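Local coordinates for protein pheromone from Euplotes raikovi Er-13 (Euplotes raikovi, PDB 6E6N) that probably acts as a secreted, disulfide-rich mating signal through which ciliate cells of different mating types recognise one another, at residues I5-C10 / L31-N36. Residues are numbered along the deposited sequence; the frame is centred on the assembly and turned at random.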
# COMPACT_ATOMS: atom_id res chain seq x y z
N ILE A 5 -5.93 -4.43 0.87
CA ILE A 5 -6.26 -4.99 -0.39
C ILE A 5 -5.27 -4.53 -1.47
O ILE A 5 -4.78 -5.33 -2.27
CB ILE A 5 -7.74 -4.67 -0.78
CG1 ILE A 5 -8.71 -5.42 0.13
CG2 ILE A 5 -8.03 -4.98 -2.24
CD1 ILE A 5 -10.12 -4.89 0.07
N ALA A 6 -4.95 -3.24 -1.48
CA ALA A 6 -4.00 -2.71 -2.48
C ALA A 6 -2.66 -3.37 -2.39
O ALA A 6 -2.07 -3.75 -3.38
CB ALA A 6 -3.91 -1.18 -2.31
N ALA A 7 -2.14 -3.50 -1.14
CA ALA A 7 -0.86 -4.14 -0.91
C ALA A 7 -0.90 -5.60 -1.39
O ALA A 7 0.06 -6.03 -2.09
CB ALA A 7 -0.45 -4.05 0.55
N GLN A 8 -1.96 -6.34 -1.06
CA GLN A 8 -1.97 -7.76 -1.31
C GLN A 8 -2.01 -8.01 -2.81
O GLN A 8 -1.43 -8.98 -3.31
CB GLN A 8 -3.18 -8.42 -0.63
CG GLN A 8 -3.26 -9.90 -0.90
CD GLN A 8 -3.89 -10.35 -2.19
OE1 GLN A 8 -4.62 -9.61 -2.86
NE2 GLN A 8 -3.65 -11.62 -2.52
N GLN A 9 -2.69 -7.11 -3.51
CA GLN A 9 -2.80 -7.15 -4.96
C GLN A 9 -1.52 -6.66 -5.68
O GLN A 9 -1.47 -6.69 -6.90
CB GLN A 9 -4.02 -6.26 -5.34
CG GLN A 9 -5.36 -6.85 -4.92
CD GLN A 9 -5.76 -8.01 -5.79
OE1 GLN A 9 -5.90 -7.85 -7.00
NE2 GLN A 9 -5.92 -9.20 -5.18
N CYS A 10 -0.47 -6.28 -4.96
CA CYS A 10 0.75 -5.81 -5.60
C CYS A 10 0.53 -4.61 -6.50
O CYS A 10 0.98 -4.55 -7.67
CB CYS A 10 1.52 -6.97 -6.26
SG CYS A 10 2.24 -8.17 -5.06
N LEU A 31 3.81 0.35 1.07
CA LEU A 31 5.05 0.47 0.31
C LEU A 31 6.10 -0.58 0.68
O LEU A 31 6.68 -1.23 -0.20
CB LEU A 31 5.59 1.88 0.48
CG LEU A 31 4.76 3.02 -0.18
CD1 LEU A 31 5.31 4.36 0.31
CD2 LEU A 31 4.80 2.90 -1.71
N MET A 32 6.29 -0.77 1.99
CA MET A 32 7.21 -1.80 2.51
C MET A 32 6.80 -3.16 1.94
O MET A 32 7.60 -3.92 1.46
CB MET A 32 7.18 -1.85 4.04
CG MET A 32 7.54 -0.58 4.80
SD MET A 32 9.29 -0.40 5.01
CE MET A 32 9.87 -2.05 4.71
N TYR A 33 5.50 -3.46 1.99
CA TYR A 33 4.98 -4.72 1.48
C TYR A 33 5.28 -4.92 0.03
O TYR A 33 5.79 -5.98 -0.37
CB TYR A 33 3.50 -4.87 1.76
CG TYR A 33 2.99 -6.26 1.32
CD1 TYR A 33 3.17 -7.35 2.13
CD2 TYR A 33 2.45 -6.45 0.07
CE1 TYR A 33 2.81 -8.63 1.72
CE2 TYR A 33 2.06 -7.74 -0.35
CZ TYR A 33 2.24 -8.83 0.51
OH TYR A 33 1.90 -10.09 0.11
N ILE A 34 4.93 -3.94 -0.81
CA ILE A 34 5.11 -4.14 -2.26
C ILE A 34 6.58 -4.16 -2.67
O ILE A 34 6.96 -4.87 -3.59
CB ILE A 34 4.31 -3.17 -3.15
CG1 ILE A 34 4.83 -1.72 -3.04
CG2 ILE A 34 2.84 -3.29 -2.86
CD1 ILE A 34 4.19 -0.76 -4.05
N TRP A 35 7.42 -3.45 -1.95
CA TRP A 35 8.82 -3.45 -2.26
C TRP A 35 9.47 -4.75 -1.88
O TRP A 35 10.40 -5.16 -2.55
CB TRP A 35 9.49 -2.30 -1.56
CG TRP A 35 9.10 -0.95 -2.14
CD1 TRP A 35 8.55 -0.70 -3.34
CD2 TRP A 35 9.26 0.30 -1.49
NE1 TRP A 35 8.36 0.67 -3.50
CE2 TRP A 35 8.82 1.29 -2.38
CE3 TRP A 35 9.80 0.68 -0.25
CZ2 TRP A 35 8.83 2.64 -2.07
CZ3 TRP A 35 9.84 2.05 0.06
CH2 TRP A 35 9.34 3.00 -0.86
N ASN A 36 8.97 -5.43 -0.82
CA ASN A 36 9.57 -6.66 -0.33
C ASN A 36 8.98 -7.89 -0.96
O ASN A 36 9.63 -8.90 -1.16
CB ASN A 36 9.47 -6.77 1.20
CG ASN A 36 10.40 -7.84 1.77
OD1 ASN A 36 11.52 -8.05 1.27
ND2 ASN A 36 9.94 -8.55 2.80
O HOH W 1 0.42 -10.59 -2.05
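The last turn of helix 2-8 lies against helix 24-37, the backbones closest where Cys-10 CA comes within 5.7 Å of Ile-34 CA. Ala-7, with only a methyl, leaves room for the Tyr-33 ring: its CB packs 3.8 Å from ring atom CD2, and its carbonyl O meets the ring at the edge, near the plane, 3.2 Å from CE2. The slightly positive C-H edge probably adds a weak electrostatic attraction to an oxygen already bonded to Cys-10 N. The ring reaches across because CG stands anti to the backbone N (chi1 -176°). Tyrosine suits the place by pairing this apolar edge with a hydroxyl: one water, 2.7 Å from Tyr-33 OH, donates to Gln-8 O at 2.8 Å. Helix 2-8 closes in a Schellman motif, with Cys-10 at positive phi (58°); just past the helix end, this cysteine can pair with Cys-38, and the disulfide ties that end to the C-terminus of the three-helix pheromone fold. Next along helix 24-37, the methyl CG2 of buried Ile-34 makes loose van der Waals contact with Ala-7 O (4.0 Å) and Cys-10 CA (4.3 Å), while its side chain also touches Cys-16 of helix 13-20.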